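Local coordinates for extracellular solute-binding protein, family 5 (Chelativorans sp., PDB 6WM6) that binds EDTA and other aminopolycarboxylates in the periplasm, probably handing them to an ABC transporter as the solute-binding component, at residues 46-52 with 248-254; 245-249 with 557-561; 406-412 with 434-440; 330-336 with 424-429. All blocks are in the same frame, centred on the assembly; numbering follows the deposited sequence. Where two conformers were deposited one is given.

Overall arrangement
From the N terminus, strand 49-54 lies on one side of the chain's centre until residues 248-254 return beside it, and contact 1 closes the first long loop. Contact 2 begins on that returning segment, at 245-249, and is completed only at 557-561 near the C terminus; the two contacts share Tyr-248 and Leu-249. Contacts 3 and 4 both nest inside the loop of contact 2, their centres about 48 and 47 Å from its centre on the opposite side of the chain's centre. They cross: 330-336 meets 424-429, a piece of helix 416-429, which itself links the strands paired in contact 3.

Contact 1: 46-52 with 248-254; sequences KGGEVTF and YLDKLKF
The ring of Tyr-248 receives the ammonium of Lys-46 in an off-centre cation-pi contact, with NZ 4.4 Å from the ring centroid and 35° off the normal. At the other end of the pairing, the rings of Phe-52 and Phe-254 meet obliquely, their planes 57° apart; CB of Phe-52 approaches CD1 of Phe-254 at 3.7 Å. Between these ends the backbones run as parallel strands, Glu-49 to Phe-52 beside Lys-251 to Phe-254. Val-50 N binds Lys-251 O, Lys-253 N binds Val-50 O and Phe-52 N binds Lys-253 O. Where the strands begin, Gly-48 O accepts from both Asp-250 N and Lys-251 N, while Gly-48 N reaches Asp-250 OD2 at 3.0 Å, meeting it from above the carboxylate plane.

On the face of Glu-49, Thr-51, Lys-251 and Lys-253, the Glu-49 side chain lies alongside that of Lys-251. Its OE1 takes a salt bridge from Lys-253 NZ at 3.0 Å, on the syn side, whereas Lys-251 NZ pairs with Glu-225. The face of Val-50, Phe-52, Leu-252 and Phe-254 is apolar and adjoins Leu-249, whose CD1 lies 3.8 Å from Val-50 CG2. The chemistry thus divides by face: ion pairing on one side and hydrophobic burial on the other, with strand 49-54, an outermost strand of the four-strand mixed sheet, held to 251-256 by backbone bonds.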
loop_
_atom_site.group_PDB
_atom_site.type_symbol
_atom_site.label_atom_id
_atom_site.label_comp_id
_atom_site.label_asym_id
_atom_site.label_seq_id
_atom_site.Cartn_x
_atom_site.Cartn_y
_atom_site.Cartn_z
ATOM N N LYS A 46 25.609 11.777 -16.949
ATOM C CA LYS A 46 25.899 10.351 -16.912
ATOM C C LYS A 46 26.941 10.082 -15.836
ATOM O O LYS A 46 27.996 10.736 -15.806
ATOM C CB LYS A 46 26.406 9.874 -18.275
ATOM C CG LYS A 46 25.681 8.653 -18.838
ATOM C CD LYS A 46 24.350 9.010 -19.509
ATOM C CE LYS A 46 23.645 7.757 -20.039
ATOM N NZ LYS A 46 22.389 8.043 -20.796
ATOM N N GLY A 47 26.645 9.137 -14.955
ATOM C CA GLY A 47 27.572 8.677 -13.945
ATOM C C GLY A 47 27.169 9.108 -12.545
ATOM O O GLY A 47 26.157 9.774 -12.326
ATOM N N GLY A 48 27.982 8.699 -11.593
ATOM C CA GLY A 48 27.731 9.020 -10.209
ATOM C C GLY A 48 26.967 7.941 -9.476
ATOM O O GLY A 48 26.722 6.851 -9.987
ATOM N N GLU A 49 26.596 8.254 -8.240
ATOM C CA GLU A 49 25.911 7.290 -7.384
ATOM C C GLU A 49 24.848 7.993 -6.561
ATOM O O GLU A 49 24.981 9.177 -6.236
ATOM C CB GLU A 49 26.878 6.571 -6.429
ATOM C CG GLU A 49 28.075 5.916 -7.109
ATOM C CD GLU A 49 28.847 5.002 -6.172
ATOM O OE1 GLU A 49 28.493 4.948 -4.978
ATOM O OE2 GLU A 49 29.798 4.338 -6.641
ATOM N N VAL A 50 23.791 7.261 -6.230
ATOM C CA VAL A 50 22.737 7.709 -5.324
ATOM C C VAL A 50 22.516 6.604 -4.299
ATOM O O VAL A 50 22.458 5.417 -4.658
ATOM C CB VAL A 50 21.430 8.019 -6.074
ATOM C CG1 VAL A 50 20.237 8.126 -5.102
ATOM C CG2 VAL A 50 21.585 9.274 -6.912
ATOM N N THR A 51 22.379 6.995 -3.033
ATOM C CA THR A 51 22.066 6.076 -1.948
ATOM C C THR A 51 20.727 6.446 -1.332
ATOM O O THR A 51 20.524 7.591 -0.919
ATOM C CB THR A 51 23.164 6.079 -0.898
ATOM O OG1 THR A 51 24.400 5.652 -1.496
ATOM C CG2 THR A 51 22.836 5.126 0.225
ATOM N N PHE A 52 19.836 5.464 -1.253
ATOM C CA PHE A 52 18.458 5.613 -0.772
ATOM C C PHE A 52 18.311 4.769 0.486
ATOM O O PHE A 52 18.575 3.563 0.468
ATOM C CB PHE A 52 17.538 5.116 -1.900
ATOM C CG PHE A 52 16.056 5.350 -1.713
ATOM C CD1 PHE A 52 15.355 4.765 -0.677
ATOM C CD2 PHE A 52 15.351 6.114 -2.630
ATOM C CE1 PHE A 52 13.973 4.976 -0.547
ATOM C CE2 PHE A 52 13.985 6.309 -2.501
ATOM C CZ PHE A 52 13.308 5.744 -1.467
ATOM N N TYR A 248 21.230 6.185 -15.710
ATOM C CA TYR A 248 22.201 7.277 -15.669
ATOM C C TYR A 248 23.280 7.131 -14.610
ATOM O O TYR A 248 24.312 7.806 -14.719
ATOM C CB TYR A 248 21.483 8.614 -15.425
ATOM C CG TYR A 248 20.589 9.038 -16.554
ATOM C CD1 TYR A 248 19.274 8.614 -16.640
ATOM C CD2 TYR A 248 21.055 9.885 -17.549
ATOM C CE1 TYR A 248 18.458 9.013 -17.675
ATOM C CE2 TYR A 248 20.238 10.289 -18.591
ATOM C CZ TYR A 248 18.938 9.847 -18.637
ATOM O OH TYR A 248 18.100 10.237 -19.669
ATOM N N LEU A 249 23.094 6.292 -13.602
ATOM C CA LEU A 249 24.032 6.202 -12.485
ATOM C C LEU A 249 24.986 5.030 -12.655
ATOM O O LEU A 249 24.645 3.989 -13.221
ATOM C CB LEU A 249 23.280 6.020 -11.169
ATOM C CG LEU A 249 22.325 7.154 -10.795
ATOM C CD1 LEU A 249 21.385 6.700 -9.703
ATOM C CD2 LEU A 249 23.105 8.378 -10.367
ATOM N N ASP A 250 26.197 5.208 -12.137
ATOM C CA ASP A 250 27.138 4.096 -12.063
ATOM C C ASP A 250 26.748 3.115 -10.972
ATOM O O ASP A 250 26.954 1.912 -11.131
ATOM C CB ASP A 250 28.550 4.620 -11.788
ATOM C CG ASP A 250 29.112 5.417 -12.945
ATOM O OD1 ASP A 250 28.959 4.977 -14.096
ATOM O OD2 ASP A 250 29.691 6.491 -12.685
ATOM N N LYS A 251 26.197 3.603 -9.861
ATOM C CA LYS A 251 25.683 2.742 -8.815
ATOM C C LYS A 251 24.446 3.366 -8.196
ATOM O O LYS A 251 24.359 4.589 -8.018
ATOM C CB LYS A 251 26.713 2.460 -7.709
ATOM C CG LYS A 251 27.996 1.834 -8.230
ATOM C CD LYS A 251 28.737 1.070 -7.143
ATOM C CE LYS A 251 30.068 0.544 -7.673
ATOM N NZ LYS A 251 30.745 -0.357 -6.697
ATOM N N LEU A 252 23.479 2.505 -7.876
ATOM C CA LEU A 252 22.289 2.841 -7.104
ATOM C C LEU A 252 22.319 1.942 -5.876
ATOM O O LEU A 252 22.401 0.707 -6.007
ATOM C CB LEU A 252 21.031 2.567 -7.927
ATOM C CG LEU A 252 19.713 2.694 -7.167
ATOM C CD1 LEU A 252 19.527 4.098 -6.613
ATOM C CD2 LEU A 252 18.560 2.315 -8.106
ATOM N N LYS A 253 22.323 2.542 -4.696
ATOM C CA LYS A 253 22.498 1.814 -3.455
ATOM C C LYS A 253 21.292 2.021 -2.555
ATOM O O LYS A 253 20.716 3.116 -2.506
ATOM C CB LYS A 253 23.765 2.296 -2.723
ATOM C CG LYS A 253 25.046 1.883 -3.433
ATOM C CD LYS A 253 26.274 2.555 -2.855
ATOM C CE LYS A 253 27.516 1.975 -3.503
ATOM N NZ LYS A 253 28.740 2.680 -3.039
ATOM N N PHE A 254 20.910 0.961 -1.835
ATOM C CA PHE A 254 19.890 1.034 -0.791
ATOM C C PHE A 254 20.568 0.704 0.524
ATOM O O PHE A 254 21.066 -0.417 0.703
ATOM C CB PHE A 254 18.739 0.092 -1.115
ATOM C CG PHE A 254 17.989 0.476 -2.350
ATOM C CD1 PHE A 254 17.046 1.493 -2.310
ATOM C CD2 PHE A 254 18.237 -0.164 -3.543
ATOM C CE1 PHE A 254 16.352 1.857 -3.441
ATOM C CE2 PHE A 254 17.523 0.191 -4.697
ATOM C CZ PHE A 254 16.598 1.196 -4.645
#

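Contact 2: 245-249 with 557-561; sequences KGPYL and AEWGL. With EDO (1,2-ethanediol), chain G.
Tyr-248 turns its ring so that Ala-557 O lies at the edge, near the ring plane, 3.4 Å from CD1. Its CB approaches Trp-559 O at 3.4 Å. With chi1 -66°, CG stands anti to the carbonyl carbon, which carries the ring back along 557-558 instead of towards Leu-561. Leu-249 leads the other way: CD2 lies 4.1 Å from Gly-560 CA and also approaches CG of Leu-561. An alanine in place of Tyr-248 would keep CB but is likely to open a gap beside the carbonyls of Ala-557 and Glu-558 and leave Lys-46 without its aromatic partner.

Ala-557 N binds O2 of an ethanediol, probably from the crystallisation liquor, at 2.9 Å. A water accepts from Tyr-248 N and lies 2.6 Å from Trp-559 O, to which it probably donates. At the far end, the extended chain of Lys-245 crosses Glu-558, CD to CG at 3.8 Å; the charges of NZ and OE2 are 4.4 Å apart, beyond a salt bridge, and Glu-558 OE1 binds Asn-555. Gly-246 CA meets Ala-557 O. The loop before strand 251-256 thus packs on the 3-10 turn that leads into strand 560-561, which pairs with strand 540-541, while Trp-559 packs against Phe-52 of strand 49-54.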
loop_
_atom_site.group_PDB
_atom_site.type_symbol
_atom_site.label_atom_id
_atom_site.label_comp_id
_atom_site.label_asym_id
_atom_site.label_seq_id
_atom_site.Cartn_x
_atom_site.Cartn_y
_atom_site.Cartn_z
ATOM N N LYS A 245 14.967 5.147 -21.724
ATOM C CA LYS A 245 15.758 6.068 -20.923
ATOM C C LYS A 245 16.680 5.323 -19.972
ATOM O O LYS A 245 16.314 4.271 -19.429
ATOM C CB LYS A 245 14.840 6.990 -20.101
ATOM C CG LYS A 245 13.963 7.899 -20.975
ATOM C CD LYS A 245 12.996 8.713 -20.141
ATOM C CE LYS A 245 12.220 9.701 -21.005
ATOM N NZ LYS A 245 11.350 10.576 -20.176
ATOM N N GLY A 246 17.875 5.886 -19.758
ATOM C CA GLY A 246 18.740 5.455 -18.690
ATOM C C GLY A 246 19.380 4.112 -18.938
ATOM O O GLY A 246 19.355 3.570 -20.049
ATOM N N PRO A 247 19.998 3.547 -17.901
ATOM C CA PRO A 247 20.188 4.176 -16.589
ATOM C C PRO A 247 21.269 5.256 -16.643
ATOM O O PRO A 247 22.127 5.245 -17.535
ATOM C CB PRO A 247 20.680 3.007 -15.728
ATOM C CG PRO A 247 21.409 2.140 -16.669
ATOM C CD PRO A 247 20.649 2.226 -17.970
ATOM N N TYR A 248 21.230 6.185 -15.710
ATOM C CA TYR A 248 22.201 7.277 -15.669
ATOM C C TYR A 248 23.280 7.131 -14.610
ATOM O O TYR A 248 24.312 7.806 -14.719
ATOM C CB TYR A 248 21.483 8.614 -15.425
ATOM C CG TYR A 248 20.589 9.038 -16.554
ATOM C CD1 TYR A 248 19.274 8.614 -16.640
ATOM C CD2 TYR A 248 21.055 9.885 -17.549
ATOM C CE1 TYR A 248 18.458 9.013 -17.675
ATOM C CE2 TYR A 248 20.238 10.289 -18.591
ATOM C CZ TYR A 248 18.938 9.847 -18.637
ATOM O OH TYR A 248 18.100 10.237 -19.669
ATOM N N LEU A 249 23.094 6.292 -13.602
ATOM C CA LEU A 249 24.032 6.202 -12.485
ATOM C C LEU A 249 24.986 5.030 -12.655
ATOM O O LEU A 249 24.645 3.989 -13.221
ATOM C CB LEU A 249 23.280 6.020 -11.169
ATOM C CG LEU A 249 22.325 7.154 -10.795
ATOM C CD1 LEU A 249 21.385 6.700 -9.703
ATOM C CD2 LEU A 249 23.105 8.378 -10.367
ATOM N N ALA A 557 15.038 4.163 -13.847
ATOM C CA ALA A 557 15.767 4.359 -15.097
ATOM C C ALA A 557 16.038 5.825 -15.374
ATOM O O ALA A 557 16.987 6.138 -16.114
ATOM C CB ALA A 557 14.993 3.778 -16.277
ATOM N N GLU A 558 15.222 6.726 -14.825
ATOM C CA GLU A 558 15.321 8.144 -15.111
ATOM C C GLU A 558 16.139 8.911 -14.081
ATOM O O GLU A 558 16.479 10.069 -14.333
ATOM C CB GLU A 558 13.925 8.749 -15.221
ATOM C CG GLU A 558 13.099 8.152 -16.379
ATOM C CD GLU A 558 11.589 8.305 -16.260
ATOM O OE1 GLU A 558 11.077 9.101 -15.435
ATOM O OE2 GLU A 558 10.873 7.598 -17.013
ATOM N N TRP A 559 16.450 8.314 -12.946
ATOM C CA TRP A 559 17.157 9.022 -11.885
ATOM C C TRP A 559 18.584 9.337 -12.304
ATOM O O TRP A 559 19.286 8.505 -12.888
ATOM C CB TRP A 559 17.247 8.157 -10.639
ATOM C CG TRP A 559 15.966 7.894 -9.893
ATOM C CD1 TRP A 559 14.697 8.259 -10.268
ATOM C CD2 TRP A 559 15.843 7.219 -8.651
ATOM N NE1 TRP A 559 13.800 7.834 -9.326
ATOM C CE2 TRP A 559 14.472 7.184 -8.324
ATOM C CE3 TRP A 559 16.756 6.620 -7.785
ATOM C CZ2 TRP A 559 14.003 6.582 -7.167
ATOM C CZ3 TRP A 559 16.300 6.032 -6.629
ATOM C CH2 TRP A 559 14.924 6.019 -6.322
ATOM N N GLY A 560 19.052 10.519 -11.943
ATOM C CA GLY A 560 20.445 10.867 -12.197
ATOM C C GLY A 560 20.788 12.164 -11.519
ATOM O O GLY A 560 19.905 12.874 -11.033
ATOM N N LEU A 561 22.080 12.486 -11.536
ATOM C CA LEU A 561 22.574 13.699 -10.905
ATOM C C LEU A 561 22.690 14.824 -11.925
ATOM O O LEU A 561 23.151 14.622 -13.048
ATOM C CB LEU A 561 23.953 13.444 -10.282
ATOM C CG LEU A 561 23.897 12.458 -9.120
ATOM C CD1 LEU A 561 25.309 12.010 -8.756
ATOM C CD2 LEU A 561 23.242 13.071 -7.911
HETATM C C1 EDO G . 11.743 1.021 -12.325
HETATM O O1 EDO G . 12.571 1.467 -11.253
HETATM C C2 EDO G . 12.481 1.133 -13.663
HETATM O O2 EDO G . 12.650 2.516 -14.089
HETATM O O HOH W 1 19.084 6.004 -13.655
#

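Contact 3: 406-412 with 434-440; sequences TLRLSFP and LKTDLLT
Phe-411 lays its ring against the end of the partner strand. At CB, a chi1 of 48° puts CG between the backbone N and the carbonyl carbon, turning the ring across 438-440. CG and CD1 pass Leu-439 O, which stands 3.7 Å above the ring plane, offset toward the rim. Farther out on that flank, CE1 comes 4.2 Å from Leu-438 CB, which lies at the ring edge. On the other flank, CD2 and CE2 run beside Thr-440, with CE2 3.7 Å from its CB; this carbon lies over the face, 27° off the ring normal, in a CH-pi contact. CZ completes the approach to the same carbon. Thr-440 OG1 donates to Phe-411 O at 2.7 Å, tying the hydroxyl to the residue whose ring covers its CB.

Upstream, the strands are parallel, their axes 26° apart. Leu-407 N, Leu-409 N and Phe-411 N donate to the carbonyls of Lys-435, Asp-437 and Leu-439, and Asp-437 N and Leu-439 N donate back to Leu-407 O and Leu-409 O. Leu-409 and Leu-438 run side by side, their CD2 atoms 3.8 Å apart. On the opposite face of the sheet, Leu-439 CD1 packs 3.8 Å from Arg-408 CB, while the guanidinium reaches Asp-455 and Gly-452. The pair belongs to a beta-alpha-beta unit: helix 416-429 connects the two strands and covers Phe-411 and Leu-438, and strand 456-462 flanks 407-410 in parallel.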
loop_
_atom_site.group_PDB
_atom_site.type_symbol
_atom_site.label_atom_id
_atom_site.label_comp_id
_atom_site.label_asym_id
_atom_site.label_seq_id
_atom_site.Cartn_x
_atom_site.Cartn_y
_atom_site.Cartn_z
ATOM N N THR A 406 -12.749 -2.042 30.943
ATOM C CA THR A 406 -11.789 -1.120 30.335
ATOM C C THR A 406 -11.457 -1.609 28.929
ATOM O O THR A 406 -11.199 -2.802 28.715
ATOM C CB THR A 406 -10.539 -1.038 31.185
ATOM O OG1 THR A 406 -10.877 -0.491 32.474
ATOM C CG2 THR A 406 -9.490 -0.170 30.537
ATOM N N LEU A 407 -11.494 -0.691 27.962
ATOM C CA LEU A 407 -11.293 -1.039 26.567
ATOM C C LEU A 407 -9.816 -1.104 26.236
ATOM O O LEU A 407 -9.052 -0.198 26.583
ATOM C CB LEU A 407 -11.966 0.000 25.694
ATOM C CG LEU A 407 -13.464 0.204 25.944
ATOM C CD1 LEU A 407 -13.991 1.293 25.030
ATOM C CD2 LEU A 407 -14.225 -1.086 25.733
ATOM N N ARG A 408 -9.426 -2.154 25.527
ATOM C CA ARG A 408 -8.044 -2.342 25.094
ATOM C C ARG A 408 -7.906 -1.719 23.710
ATOM O O ARG A 408 -8.511 -2.200 22.750
ATOM C CB ARG A 408 -7.717 -3.828 25.047
ATOM C CG ARG A 408 -7.759 -4.486 26.429
ATOM C CD ARG A 408 -8.028 -5.991 26.316
ATOM N NE ARG A 408 -9.295 -6.291 25.663
ATOM C CZ ARG A 408 -9.667 -7.505 25.258
ATOM N NH1 ARG A 408 -8.865 -8.533 25.440
ATOM N NH2 ARG A 408 -10.848 -7.683 24.669
ATOM N N LEU A 409 -7.130 -0.635 23.624
ATOM C CA LEU A 409 -6.897 0.099 22.382
ATOM C C LEU A 409 -5.439 -0.090 22.012
ATOM O O LEU A 409 -4.558 0.440 22.682
ATOM C CB LEU A 409 -7.263 1.565 22.571
ATOM C CG LEU A 409 -6.869 2.560 21.476
ATOM C CD1 LEU A 409 -7.153 2.041 20.086
ATOM C CD2 LEU A 409 -7.603 3.876 21.728
ATOM N N SER A 410 -5.190 -0.895 20.987
ATOM C CA SER A 410 -3.839 -1.212 20.558
ATOM C C SER A 410 -3.487 -0.506 19.251
ATOM O O SER A 410 -4.355 -0.098 18.465
ATOM C CB SER A 410 -3.630 -2.722 20.425
ATOM O OG SER A 410 -4.441 -3.278 19.410
ATOM N N PHE A 411 -2.183 -0.361 19.028
ATOM C CA PHE A 411 -1.684 0.268 17.815
ATOM C C PHE A 411 -0.219 -0.105 17.650
ATOM O O PHE A 411 0.492 -0.286 18.640
ATOM C CB PHE A 411 -1.854 1.792 17.871
ATOM C CG PHE A 411 -1.378 2.426 19.140
ATOM C CD1 PHE A 411 -2.236 2.518 20.225
ATOM C CD2 PHE A 411 -0.099 2.930 19.250
ATOM C CE1 PHE A 411 -1.820 3.105 21.398
ATOM C CE2 PHE A 411 0.329 3.520 20.438
ATOM C CZ PHE A 411 -0.543 3.608 21.505
ATOM N N PRO A 412 0.253 -0.242 16.416
ATOM C CA PRO A 412 1.639 -0.652 16.182
ATOM C C PRO A 412 2.588 0.493 16.475
ATOM O O PRO A 412 2.195 1.669 16.449
ATOM C CB PRO A 412 1.633 -1.006 14.687
ATOM C CG PRO A 412 0.590 -0.105 14.096
ATOM C CD PRO A 412 -0.495 -0.030 15.160
ATOM N N LEU A 434 -16.499 5.364 29.805
ATOM C CA LEU A 434 -15.574 4.345 29.330
ATOM C C LEU A 434 -14.140 4.725 29.652
ATOM O O LEU A 434 -13.769 5.900 29.659
ATOM C CB LEU A 434 -15.714 4.198 27.811
ATOM C CG LEU A 434 -17.069 3.640 27.369
ATOM C CD1 LEU A 434 -17.236 3.807 25.859
ATOM C CD2 LEU A 434 -17.187 2.174 27.744
ATOM N N LYS A 435 -13.340 3.700 29.947
ATOM C CA LYS A 435 -11.909 3.850 30.172
ATOM C C LYS A 435 -11.171 3.046 29.111
ATOM O O LYS A 435 -11.731 2.142 28.491
ATOM C CB LYS A 435 -11.507 3.330 31.546
ATOM C CG LYS A 435 -12.156 4.059 32.711
ATOM C CD LYS A 435 -11.967 3.281 34.009
ATOM C CE LYS A 435 -12.819 3.855 35.131
ATOM N NZ LYS A 435 -13.006 2.894 36.257
ATOM N N THR A 436 -9.902 3.373 28.909
ATOM C CA THR A 436 -9.083 2.652 27.963
ATOM C C THR A 436 -7.740 2.271 28.563
ATOM O O THR A 436 -7.254 2.891 29.519
ATOM C CB THR A 436 -8.814 3.450 26.691
ATOM O OG1 THR A 436 -7.891 4.504 26.983
ATOM C CG2 THR A 436 -10.106 4.018 26.152
ATOM N N ASP A 437 -7.169 1.210 28.004
ATOM C CA ASP A 437 -5.783 0.820 28.233
ATOM C C ASP A 437 -5.089 0.894 26.883
ATOM O O ASP A 437 -5.515 0.232 25.930
ATOM C CB ASP A 437 -5.685 -0.609 28.775
ATOM C CG ASP A 437 -5.896 -0.685 30.280
ATOM O OD1 ASP A 437 -5.744 0.348 30.964
ATOM O OD2 ASP A 437 -6.202 -1.789 30.772
ATOM N N LEU A 438 -4.057 1.729 26.786
ATOM C CA LEU A 438 -3.350 1.933 25.528
ATOM C C LEU A 438 -2.214 0.923 25.438
ATOM O O LEU A 438 -1.373 0.855 26.335
ATOM C CB LEU A 438 -2.814 3.360 25.442
ATOM C CG LEU A 438 -3.890 4.450 25.523
ATOM C CD1 LEU A 438 -3.290 5.828 25.268
ATOM C CD2 LEU A 438 -5.041 4.188 24.561
ATOM N N LEU A 439 -2.211 0.124 24.366
ATOM C CA LEU A 439 -1.296 -0.999 24.210
ATOM C C LEU A 439 -0.549 -0.912 22.894
ATOM O O LEU A 439 -1.137 -0.615 21.850
ATOM C CB LEU A 439 -2.061 -2.326 24.289
ATOM C CG LEU A 439 -2.908 -2.464 25.551
ATOM C CD1 LEU A 439 -3.934 -3.574 25.371
ATOM C CD2 LEU A 439 -2.058 -2.730 26.786
ATOM N N THR A 440 0.744 -1.203 22.928
ATOM C CA THR A 440 1.553 -1.095 21.716
ATOM C C THR A 440 2.704 -2.093 21.810
ATOM O O THR A 440 2.612 -3.092 22.530
ATOM C CB THR A 440 1.954 0.374 21.492
ATOM O OG1 THR A 440 2.577 0.535 20.199
ATOM C CG2 THR A 440 2.903 0.847 22.590
#

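Contact 4: 330-336 with 424-429; sequences AIDAGDL and LITGYI
Ala-330, ending helix 321-330, presents its carbonyl to CB of Tyr-428, and a water donates to both Ala-330 O, at 2.6 Å, and Tyr-428 O. Ile-331 leaves helical geometry; its CD1 packs 4.1 Å from Ile-425 CG2, and its CG2 touches the tyrosine ring. Asp-332 then lays CB over one face of that ring in a CH-pi contact, 4.1 Å from the centroid. It is also the N-cap of helix 333-340: OD1 accepts from Asp-335 N. This helix start packs on helix 416-429, the helix of a beta-alpha-beta unit, through Tyr-428, Leu-424 and Ile-425. Asp-335, with CG anti to its N (chi1 -176°), brings OD2 to the edge of the ring, where Tyr-428 OH donates at 2.6 Å to its anti lone pair. A phenylalanine in place of Tyr-428 would probably leave that oxygen without its hydroxyl mate, though OD1 still pairs with Lys-339. Last, Leu-336 CD1 packs 3.8 Å from Leu-424 CB and also approaches Ile-425 CG1.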
loop_
_atom_site.group_PDB
_atom_site.type_symbol
_atom_site.label_atom_id
_atom_site.label_comp_id
_atom_site.label_asym_id
_atom_site.label_seq_id
_atom_site.Cartn_x
_atom_site.Cartn_y
_atom_site.Cartn_z
ATOM N N ALA A 330 -19.173 9.790 19.492
ATOM C CA ALA A 330 -18.491 10.642 20.452
ATOM C C ALA A 330 -17.129 11.114 19.960
ATOM O O ALA A 330 -16.657 12.191 20.360
ATOM C CB ALA A 330 -18.320 9.879 21.764
ATOM N N ILE A 331 -16.457 10.334 19.114
ATOM C CA ILE A 331 -15.163 10.766 18.591
ATOM C C ILE A 331 -15.348 12.052 17.804
ATOM O O ILE A 331 -16.256 12.177 16.974
ATOM C CB ILE A 331 -14.537 9.638 17.755
ATOM C CG1 ILE A 331 -14.093 8.519 18.671
ATOM C CG2 ILE A 331 -13.392 10.162 16.907
ATOM C CD1 ILE A 331 -13.649 7.256 17.946
ATOM N N ASP A 332 -14.468 13.028 18.057
ATOM C CA ASP A 332 -14.498 14.323 17.369
ATOM C C ASP A 332 -13.410 14.302 16.307
ATOM O O ASP A 332 -12.240 14.563 16.601
ATOM C CB ASP A 332 -14.258 15.441 18.382
ATOM C CG ASP A 332 -14.421 16.835 17.792
ATOM O OD1 ASP A 332 -14.271 17.005 16.565
ATOM O OD2 ASP A 332 -14.686 17.766 18.582
ATOM N N ALA A 333 -13.789 13.976 15.067
ATOM C CA ALA A 333 -12.801 13.837 14.001
ATOM C C ALA A 333 -12.193 15.177 13.621
ATOM O O ALA A 333 -11.016 15.225 13.243
ATOM C CB ALA A 333 -13.427 13.167 12.773
ATOM N N GLY A 334 -12.960 16.257 13.723
ATOM C CA GLY A 334 -12.393 17.578 13.471
ATOM C C GLY A 334 -11.268 17.891 14.429
ATOM O O GLY A 334 -10.206 18.363 14.029
ATOM N N ASP A 335 -11.480 17.609 15.713
ATOM C CA ASP A 335 -10.429 17.840 16.698
ATOM C C ASP A 335 -9.264 16.888 16.491
ATOM O O ASP A 335 -8.098 17.267 16.632
ATOM C CB ASP A 335 -11.000 17.664 18.108
ATOM C CG ASP A 335 -9.984 17.996 19.188
ATOM O OD1 ASP A 335 -9.644 19.196 19.319
ATOM O OD2 ASP A 335 -9.501 17.070 19.887
ATOM N N LEU A 336 -9.550 15.634 16.155
ATOM C CA LEU A 336 -8.493 14.670 15.912
ATOM C C LEU A 336 -7.541 15.186 14.839
ATOM O O LEU A 336 -6.312 15.148 14.991
ATOM C CB LEU A 336 -9.144 13.362 15.469
ATOM C CG LEU A 336 -8.467 12.035 15.701
ATOM C CD1 LEU A 336 -8.051 11.837 17.132
ATOM C CD2 LEU A 336 -9.457 10.949 15.298
ATOM N N LEU A 424 -6.231 11.027 22.331
ATOM C CA LEU A 424 -7.385 11.885 22.071
ATOM C C LEU A 424 -8.691 11.105 22.100
ATOM O O LEU A 424 -9.692 11.569 22.671
ATOM C CB LEU A 424 -7.208 12.567 20.718
ATOM C CG LEU A 424 -6.096 13.620 20.713
ATOM C CD1 LEU A 424 -5.733 14.040 19.299
ATOM C CD2 LEU A 424 -6.554 14.817 21.540
ATOM N N ILE A 425 -8.699 9.904 21.518
ATOM C CA ILE A 425 -9.903 9.081 21.493
ATOM C C ILE A 425 -10.303 8.679 22.903
ATOM O O ILE A 425 -11.492 8.682 23.253
ATOM C CB ILE A 425 -9.697 7.863 20.564
ATOM C CG1 ILE A 425 -9.665 8.351 19.109
ATOM C CG2 ILE A 425 -10.776 6.826 20.793
ATOM C CD1 ILE A 425 -9.090 7.348 18.140
ATOM N N THR A 426 -9.321 8.325 23.737
ATOM C CA THR A 426 -9.602 8.059 25.145
ATOM C C THR A 426 -10.354 9.214 25.787
ATOM O O THR A 426 -11.332 9.000 26.512
ATOM C CB THR A 426 -8.283 7.806 25.871
ATOM O OG1 THR A 426 -7.705 6.592 25.375
ATOM C CG2 THR A 426 -8.504 7.689 27.382
ATOM N N GLY A 427 -9.919 10.449 25.510
ATOM C CA GLY A 427 -10.589 11.606 26.080
ATOM C C GLY A 427 -11.983 11.832 25.534
ATOM O O GLY A 427 -12.884 12.245 26.270
ATOM N N TYR A 428 -12.193 11.561 24.243
ATOM C CA TYR A 428 -13.525 11.770 23.676
ATOM C C TYR A 428 -14.568 10.838 24.284
ATOM O O TYR A 428 -15.747 11.211 24.390
ATOM C CB TYR A 428 -13.536 11.537 22.160
ATOM C CG TYR A 428 -12.580 12.389 21.360
ATOM C CD1 TYR A 428 -12.310 13.714 21.698
ATOM C CD2 TYR A 428 -11.919 11.857 20.258
ATOM C CE1 TYR A 428 -11.417 14.472 20.958
ATOM C CE2 TYR A 428 -11.045 12.604 19.528
ATOM C CZ TYR A 428 -10.788 13.907 19.873
ATOM O OH TYR A 428 -9.894 14.628 19.127
ATOM N N ILE A 429 -14.178 9.616 24.650
ATOM C CA ILE A 429 -15.137 8.633 25.147
ATOM C C ILE A 429 -15.218 8.591 26.661
ATOM O O ILE A 429 -16.109 7.912 27.199
ATOM C CB ILE A 429 -14.900 7.226 24.567
ATOM C CG1 ILE A 429 -13.589 6.625 25.058
ATOM C CG2 ILE A 429 -14.908 7.306 23.039
ATOM C CD1 ILE A 429 -13.399 5.185 24.616
HETATM O O HOH W 2 -16.605 13.587 22.591
#